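Local coordinates for Alr4995 protein (Nostoc sp., PDB 6LRF) that probably acts as a bifunctional enzyme, hydrolysing arginine through an arginine dihydrolase domain and converting ornithine through a cyclodeaminase domain, at residues F380-I392 and E400-Q412. Sequence-based numbering, arbitrary orientation.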
ATOM      1  N   PHE B 380      21.121 -10.787  33.334  1.00 24.04           N
ATOM      2  CA  PHE B 380      22.249 -10.461  32.456  1.00 19.19           C
ATOM      3  C   PHE B 380      21.964  -9.176  31.685  1.00 19.32           C
ATOM      4  O   PHE B 380      20.829  -8.904  31.282  1.00 19.30           O
ATOM      5  CB  PHE B 380      22.557 -11.616  31.486  1.00 18.39           C
ATOM      6  CG  PHE B 380      21.457 -11.903  30.505  1.00 17.31           C
ATOM      7  CD1 PHE B 380      20.331 -12.600  30.901  1.00 17.97           C
ATOM      8  CD2 PHE B 380      21.560 -11.487  29.182  1.00 24.13           C
ATOM      9  CE1 PHE B 380      19.310 -12.864  30.012  1.00 19.01           C
ATOM     10  CE2 PHE B 380      20.545 -11.761  28.267  1.00 20.62           C
ATOM     11  CZ  PHE B 380      19.421 -12.449  28.686  1.00 21.46           C
ATOM     12  N   TYR B 381      22.997  -8.363  31.506  1.00 19.78           N
ATOM     13  CA  TYR B 381      22.851  -7.165  30.723  1.00 22.21           C
ATOM     14  C   TYR B 381      22.749  -7.548  29.241  1.00 22.19           C
ATOM     15  O   TYR B 381      23.424  -8.481  28.772  1.00 17.77           O
ATOM     16  CB  TYR B 381      24.013  -6.214  30.981  1.00 19.28           C
ATOM     17  CG  TYR B 381      24.104  -5.074  29.993  1.00 19.26           C
ATOM     18  CD1 TYR B 381      23.359  -3.910  30.153  1.00 22.63           C
ATOM     19  CD2 TYR B 381      24.979  -5.151  28.917  1.00 26.70           C
ATOM     20  CE1 TYR B 381      23.464  -2.844  29.226  1.00 25.65           C
ATOM     21  CE2 TYR B 381      25.087  -4.114  27.995  1.00 29.72           C
ATOM     22  CZ  TYR B 381      24.328  -2.973  28.143  1.00 28.19           C
ATOM     23  OH  TYR B 381      24.487  -1.967  27.202  1.00 30.95           O
ATOM     24  N   VAL B 382      21.885  -6.840  28.519  1.00 19.63           N
ATOM     25  CA  VAL B 382      21.668  -7.103  27.100  1.00 20.62           C
ATOM     26  C   VAL B 382      22.421  -6.109  26.227  1.00 19.75           C
ATOM     27  O   VAL B 382      22.167  -4.914  26.279  1.00 18.16           O
ATOM     28  CB  VAL B 382      20.174  -7.063  26.746  1.00 20.13           C
ATOM     29  CG1 VAL B 382      19.968  -7.351  25.235  1.00 19.46           C
ATOM     30  CG2 VAL B 382      19.418  -8.080  27.583  1.00 19.80           C
ATOM     31  N   SER B 383      23.336  -6.611  25.404  1.00 20.07           N
ATOM     32  CA  SER B 383      24.184  -5.740  24.595  1.00 19.70           C
ATOM     33  C   SER B 383      23.420  -5.075  23.454  1.00 21.68           C
ATOM     34  O   SER B 383      22.353  -5.533  23.029  1.00 18.71           O
ATOM     35  CB  SER B 383      25.363  -6.521  24.033  1.00 20.37           C
ATOM     36  OG  SER B 383      24.865  -7.581  23.239  1.00 26.24           O
ATOM     37  N   THR B 384      23.993  -3.980  22.973  1.00 19.72           N
ATOM     38  CA  THR B 384      23.424  -3.174  21.895  1.00 22.55           C
ATOM     39  C   THR B 384      24.370  -3.236  20.696  1.00 19.42           C
ATOM     40  O   THR B 384      25.408  -3.909  20.758  1.00 17.39           O
ATOM     41  CB  THR B 384      23.233  -1.714  22.343  1.00 23.15           C
ATOM     42  OG1 THR B 384      24.515  -1.111  22.546  1.00 26.77           O
ATOM     43  CG2 THR B 384      22.464  -1.666  23.665  1.00 25.80           C
ATOM     44  N   ILE B 385      24.060  -2.520  19.625  1.00 20.76           N
ATOM     45  CA  ILE B 385      24.984  -2.502  18.487  1.00 22.54           C
ATOM     46  C   ILE B 385      26.192  -1.602  18.749  1.00 25.56           C
ATOM     47  O   ILE B 385      27.171  -1.635  17.994  1.00 19.45           O
ATOM     48  CB  ILE B 385      24.306  -2.024  17.182  1.00 23.65           C
ATOM     49  CG1 ILE B 385      23.946  -0.535  17.278  1.00 23.52           C
ATOM     50  CG2 ILE B 385      23.083  -2.880  16.852  1.00 19.86           C
ATOM     51  CD1 ILE B 385      23.375   0.058  15.982  1.00 29.40           C
ATOM     52  N   TYR B 386      26.124  -0.789  19.804  1.00 19.47           N
ATOM     53  CA  TYR B 386      27.085   0.310  19.956  1.00 23.88           C
ATOM     54  C   TYR B 386      28.345  -0.071  20.703  1.00 18.93           C
ATOM     55  O   TYR B 386      28.297  -0.937  21.580  1.00 22.65           O
ATOM     56  CB  TYR B 386      26.409   1.487  20.658  1.00 27.96           C
ATOM     57  CG  TYR B 386      25.298   2.042  19.828  1.00 30.04           C
ATOM     58  CD1 TYR B 386      25.575   2.755  18.666  1.00 31.13           C
ATOM     59  CD2 TYR B 386      23.970   1.824  20.178  1.00 30.89           C
ATOM     60  CE1 TYR B 386      24.562   3.251  17.879  1.00 30.49           C
ATOM     61  CE2 TYR B 386      22.946   2.322  19.398  1.00 36.03           C
ATOM     62  CZ  TYR B 386      23.248   3.036  18.249  1.00 38.22           C
ATOM     63  OH  TYR B 386      22.229   3.533  17.461  1.00 47.55           O
ATOM     64  N   PRO B 387      29.481   0.585  20.370  1.00 26.04           N
ATOM     65  CA  PRO B 387      30.756   0.333  21.055  1.00 27.77           C
ATOM     66  C   PRO B 387      30.609   0.590  22.545  1.00 27.66           C
ATOM     67  O   PRO B 387      30.074   1.628  22.935  1.00 24.52           O
ATOM     68  CB  PRO B 387      31.727   1.344  20.422  1.00 30.66           C
ATOM     69  CG  PRO B 387      31.074   1.802  19.183  1.00 29.55           C
ATOM     70  CD  PRO B 387      29.593   1.702  19.414  1.00 28.38           C
ATOM     71  N   THR B 388      31.085  -0.359  23.346  1.00 27.92           N
ATOM     72  CA  THR B 388      30.727  -0.458  24.751  1.00 23.95           C
ATOM     73  C   THR B 388      31.978  -0.723  25.574  1.00 22.79           C
ATOM     74  O   THR B 388      32.849  -1.481  25.145  1.00 24.40           O
ATOM     75  CB  THR B 388      29.684  -1.590  24.972  1.00 20.63           C
ATOM     76  OG1 THR B 388      28.483  -1.297  24.243  1.00 26.72           O
ATOM     77  CG2 THR B 388      29.340  -1.780  26.464  1.00 22.74           C
ATOM     78  N   GLU B 389      32.078  -0.078  26.738  1.00 25.05           N
ATOM     79  CA  GLU B 389      33.147  -0.361  27.700  1.00 23.43           C
ATOM     80  C   GLU B 389      32.529  -0.828  29.019  1.00 25.95           C
ATOM     81  O   GLU B 389      31.431  -0.395  29.376  1.00 25.27           O
ATOM     82  CB  GLU B 389      34.026   0.875  27.927  1.00 28.76           C
ATOM     83  CG  GLU B 389      35.020   1.182  26.807  1.00 30.60           C
ATOM     84  CD  GLU B 389      35.718   2.546  26.958  1.00 35.75           C
ATOM     85  OE1 GLU B 389      35.389   3.311  27.893  1.00 37.82           O
ATOM     86  OE2 GLU B 389      36.603   2.861  26.132  1.00 40.34           O
ATOM     87  N   VAL B 390      33.220  -1.724  29.728  1.00 23.13           N
ATOM     88  CA  VAL B 390      32.768  -2.204  31.037  1.00 22.73           C
ATOM     89  C   VAL B 390      33.883  -2.076  32.098  1.00 24.48           C
ATOM     90  O   VAL B 390      35.066  -2.190  31.779  1.00 27.19           O
ATOM     91  CB  VAL B 390      32.284  -3.662  30.950  1.00 22.94           C
ATOM     92  CG1 VAL B 390      31.131  -3.773  29.949  1.00 19.49           C
ATOM     93  CG2 VAL B 390      33.407  -4.567  30.496  1.00 22.62           C
ATOM     94  N   ARG B 391      33.507  -1.825  33.352  1.00 21.95           N
ATOM     95  CA  ARG B 391      34.489  -1.540  34.411  1.00 27.55           C
ATOM     96  C   ARG B 391      34.751  -2.789  35.251  1.00 30.14           C
ATOM     97  O   ARG B 391      33.855  -3.288  35.937  1.00 23.86           O
ATOM     98  CB  ARG B 391      34.009  -0.394  35.306  1.00 26.76           C
ATOM     99  CG  ARG B 391      35.118   0.355  36.091  1.00 33.41           C
ATOM    100  CD  ARG B 391      34.481   1.492  36.895  1.00 32.01           C
ATOM    101  NE  ARG B 391      35.411   2.283  37.701  1.00 39.31           N
ATOM    102  CZ  ARG B 391      35.610   2.106  39.009  1.00 39.48           C
ATOM    103  NH1 ARG B 391      34.974   1.143  39.659  1.00 34.76           N
ATOM    104  NH2 ARG B 391      36.456   2.883  39.670  1.00 41.03           N
ATOM    105  N   ILE B 392      35.976  -3.304  35.157  1.00 25.91           N
ATOM    106  CA  ILE B 392      36.375  -4.518  35.869  1.00 29.86           C
ATOM    107  C   ILE B 392      37.555  -4.153  36.767  1.00 30.56           C
ATOM    108  O   ILE B 392      38.552  -3.611  36.282  1.00 29.98           O
ATOM    109  CB  ILE B 392      36.771  -5.656  34.897  1.00 26.74           C
ATOM    110  CG1 ILE B 392      35.795  -5.738  33.718  1.00 26.90           C
ATOM    111  CG2 ILE B 392      36.914  -7.010  35.632  1.00 26.31           C
ATOM    112  CD1 ILE B 392      34.366  -6.054  34.134  1.00 24.51           C
ATOM    113  N   GLU B 400      34.650  -6.700  22.924  1.00 22.72           N
ATOM    114  CA  GLU B 400      34.934  -7.201  21.579  1.00 27.70           C
ATOM    115  C   GLU B 400      33.762  -7.991  20.983  1.00 24.99           C
ATOM    116  O   GLU B 400      32.907  -8.509  21.719  1.00 22.88           O
ATOM    117  CB  GLU B 400      36.181  -8.086  21.596  1.00 26.88           C
ATOM    118  CG  GLU B 400      37.464  -7.317  21.851  1.00 40.84           C
ATOM    119  CD  GLU B 400      38.684  -8.221  21.887  1.00 43.33           C
ATOM    120  OE1 GLU B 400      38.553  -9.417  21.538  1.00 40.44           O
ATOM    121  OE2 GLU B 400      39.770  -7.731  22.269  1.00 46.90           O
ATOM    122  N   ASN B 401      33.739  -8.072  19.649  1.00 24.13           N
ATOM    123  CA  ASN B 401      32.718  -8.796  18.894  1.00 24.62           C
ATOM    124  C   ASN B 401      31.316  -8.264  19.153  1.00 25.23           C
ATOM    125  O   ASN B 401      30.355  -9.036  19.224  1.00 27.84           O
ATOM    126  CB  ASN B 401      32.767 -10.294  19.207  1.00 23.52           C
ATOM    127  CG  ASN B 401      34.129 -10.895  18.924  1.00 32.17           C
ATOM    128  OD1 ASN B 401      34.648 -11.672  19.719  1.00 37.75           O
ATOM    129  ND2 ASN B 401      34.726 -10.518  17.792  1.00 30.90           N
ATOM    130  N   GLN B 402      31.210  -6.944  19.273  1.00 24.10           N
ATOM    131  CA  GLN B 402      29.956  -6.304  19.653  1.00 20.70           C
ATOM    132  C   GLN B 402      28.820  -6.672  18.711  1.00 25.25           C
ATOM    133  O   GLN B 402      28.960  -6.604  17.503  1.00 21.14           O
ATOM    134  CB  GLN B 402      30.130  -4.787  19.676  1.00 22.31           C
ATOM    135  CG  GLN B 402      28.941  -4.030  20.272  1.00 27.71           C
ATOM    136  CD  GLN B 402      28.857  -4.160  21.782  1.00 26.29           C
ATOM    137  OE1 GLN B 402      29.877  -4.153  22.470  1.00 23.90           O
ATOM    138  NE2 GLN B 402      27.636  -4.259  22.306  1.00 24.46           N
ATOM    139  N   ARG B 403      27.695  -7.089  19.272  1.00 23.47           N
ATOM    140  CA  ARG B 403      26.446  -7.137  18.511  1.00 27.90           C
ATOM    141  C   ARG B 403      25.275  -7.013  19.461  1.00 27.00           C
ATOM    142  O   ARG B 403      25.423  -7.191  20.671  1.00 27.66           O
ATOM    143  CB  ARG B 403      26.310  -8.421  17.694  1.00 28.64           C
ATOM    144  CG  ARG B 403      26.403  -9.684  18.483  1.00 26.50           C
ATOM    145  CD  ARG B 403      25.696 -10.820  17.711  1.00 27.16           C
ATOM    146  NE  ARG B 403      24.261 -10.682  17.870  1.00 28.04           N
ATOM    147  CZ  ARG B 403      23.348 -11.437  17.274  1.00 29.77           C
ATOM    148  NH1 ARG B 403      23.709 -12.411  16.453  1.00 23.93           N
ATOM    149  NH2 ARG B 403      22.065 -11.212  17.518  1.00 27.57           N
HETATM  150  N   MSE B 404      24.108  -6.710  18.921  1.00 23.79           N
HETATM  151  CA  MSE B 404      22.949  -6.573  19.781  1.00 29.18           C
HETATM  152  C   MSE B 404      22.480  -7.933  20.267  1.00 28.05           C
HETATM  153  O   MSE B 404      22.769  -8.969  19.650  1.00 23.58           O
HETATM  154  CB  MSE B 404      21.809  -5.855  19.057  1.00 25.07           C
HETATM  155  CG  MSE B 404      21.210  -6.677  17.942  1.00 32.04           C
HETATM  156 SE   MSE B 404      19.513  -5.875  17.319  1.00 65.99          SE
HETATM  157  CE  MSE B 404      19.827  -4.000  17.834  1.00 48.03           C
ATOM    158  N   ASP B 405      21.767  -7.900  21.394  1.00 24.42           N
ATOM    159  CA  ASP B 405      21.057  -9.049  21.940  1.00 22.58           C
ATOM    160  C   ASP B 405      21.997 -10.154  22.385  1.00 25.72           C
ATOM    161  O   ASP B 405      21.644 -11.334  22.344  1.00 24.33           O
ATOM    162  CB  ASP B 405      20.050  -9.590  20.927  1.00 24.20           C
ATOM    163  CG  ASP B 405      18.893  -8.625  20.687  1.00 31.91           C
ATOM    164  OD1 ASP B 405      18.652  -7.744  21.547  1.00 30.47           O
ATOM    165  OD2 ASP B 405      18.232  -8.738  19.638  1.00 34.96           O
ATOM    166  N   GLY B 406      23.187  -9.772  22.827  1.00 22.49           N
ATOM    167  CA  GLY B 406      24.096 -10.742  23.415  1.00 25.87           C
ATOM    168  C   GLY B 406      24.255 -10.515  24.905  1.00 25.71           C
ATOM    169  O   GLY B 406      23.653  -9.585  25.463  1.00 21.55           O
ATOM    170  N   ALA B 407      25.051 -11.373  25.542  1.00 19.39           N
ATOM    171  CA  ALA B 407      25.533 -11.118  26.884  1.00 22.72           C
ATOM    172  C   ALA B 407      27.000 -10.712  26.801  1.00 23.70           C
ATOM    173  O   ALA B 407      27.663 -10.934  25.792  1.00 20.79           O
ATOM    174  CB  ALA B 407      25.353 -12.350  27.772  1.00 20.08           C
ATOM    175  N   ILE B 408      27.521 -10.113  27.860  1.00 19.71           N
ATOM    176  CA  ILE B 408      28.932  -9.745  27.851  1.00 18.90           C
ATOM    177  C   ILE B 408      29.687 -10.631  28.832  1.00 22.17           C
ATOM    178  O   ILE B 408      29.436 -10.593  30.034  1.00 17.46           O
ATOM    179  CB  ILE B 408      29.118  -8.268  28.196  1.00 21.86           C
ATOM    180  CG1 ILE B 408      28.351  -7.407  27.182  1.00 20.92           C
ATOM    181  CG2 ILE B 408      30.594  -7.885  28.198  1.00 16.61           C
ATOM    182  CD1 ILE B 408      28.513  -5.920  27.415  1.00 23.04           C
ATOM    183  N   ALA B 409      30.594 -11.448  28.302  1.00 20.00           N
ATOM    184  CA  ALA B 409      31.373 -12.372  29.115  1.00 21.35           C
ATOM    185  C   ALA B 409      32.748 -11.767  29.392  1.00 24.13           C
ATOM    186  O   ALA B 409      33.348 -11.132  28.533  1.00 25.19           O
ATOM    187  CB  ALA B 409      31.504 -13.729  28.416  1.00 19.83           C
ATOM    188  N   ILE B 410      33.230 -11.955  30.611  1.00 24.18           N
ATOM    189  CA  ILE B 410      34.485 -11.376  31.057  1.00 22.20           C
ATOM    190  C   ILE B 410      35.383 -12.522  31.438  1.00 24.99           C
ATOM    191  O   ILE B 410      34.974 -13.410  32.192  1.00 23.13           O
ATOM    192  CB  ILE B 410      34.321 -10.446  32.296  1.00 24.69           C
ATOM    193  CG1 ILE B 410      33.241  -9.397  32.056  1.00 24.89           C
ATOM    194  CG2 ILE B 410      35.659  -9.777  32.658  1.00 21.82           C
ATOM    195  CD1 ILE B 410      33.563  -8.470  30.888  1.00 23.14           C
ATOM    196  N   THR B 411      36.606 -12.508  30.931  1.00 24.15           N
ATOM    197  CA  THR B 411      37.558 -13.520  31.336  1.00 27.66           C
ATOM    198  C   THR B 411      38.978 -12.935  31.482  1.00 26.64           C
ATOM    199  O   THR B 411      39.334 -11.927  30.852  1.00 27.48           O
ATOM    200  CB  THR B 411      37.527 -14.717  30.346  1.00 29.36           C
ATOM    201  OG1 THR B 411      38.505 -15.690  30.735  1.00 47.16           O
ATOM    202  CG2 THR B 411      37.800 -14.264  28.940  1.00 23.94           C
ATOM    203  N   GLN B 412      39.760 -13.535  32.377  1.00 24.29           N
ATOM    204  CA  GLN B 412      41.170 -13.187  32.533  1.00 26.52           C
ATOM    205  C   GLN B 412      41.972 -14.136  31.629  1.00 26.04           C
ATOM    206  O   GLN B 412      41.791 -15.345  31.682  1.00 26.43           O
ATOM    207  CB  GLN B 412      41.613 -13.295  34.008  1.00 25.13           C
ATOM    208  CG  GLN B 412      43.069 -12.906  34.279  1.00 27.73           C
ATOM    209  CD  GLN B 412      43.347 -11.404  34.120  1.00 32.23           C
ATOM    210  OE1 GLN B 412      42.600 -10.555  34.614  1.00 29.84           O
ATOM    211  NE2 GLN B 412      44.433 -11.078  33.429  1.00 32.84           N
TER
HETATM  212  O   HOH W   1      25.717  -9.564  29.945  1.00 18.19           O
HETATM  213  O   HOH W   2      26.145  -2.752  24.782  1.00 24.99           O
HETATM  214  O   HOH W   3      19.795  -5.054  22.272  1.00 31.36           O
HETATM  215  O   HOH W   4      32.147  -2.724  21.955  1.00 21.16           O
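Ser383 pairs with the 405-406 turn through two backbone bonds, Ser383 N to Gly406 O (3.0 Å, nearly straight at 173°) and Asp405 N to Ser383 O, while strands 388-392 and 407-412, members of one mixed sheet but not neighbours in it, diverge at 45° with their axes 10.2 Å apart at closest approach. The Ser383 hydroxyl stitches the same turn together: OG sits between its own backbone N and carbonyl carbon (chi1 59°), where it donates to Arg403 O at 2.7 Å and accepts from Gly406 N at 2.8 Å. Beside Ser383 CB, the Gln402 chain bends at chi2 and crosses the Thr388 side chain at about a right angle, OE1 lying 3.6 Å from Thr388 CB. NE2 donates to Thr384 O at 2.7 Å, with that oxygen in the amide plane; a water that accepts from Thr388 N lies 2.7 Å from Gln402 OE1 and may donate to it. Thr384 OG1 accepts from Tyr386 N in an ST turn.

Where the strands open, Ile408 CD1 lies alongside the Tyr381 ring, Val390 CG2 meets Ile410 CD1 at 3.9 Å as their side chains run antiparallel, and Ile392 meets Ile410 tip to tip. Asp405 OD1 bonds to His554 of helix 554-567, linking this beta region to the Rossmann-like part. With both hydroxyl roles of Ser383 used and Gln402 NE2 bonded to Thr384 O, directional bonds fix the buried turn; between the two strands, side-chain contacts are apolar.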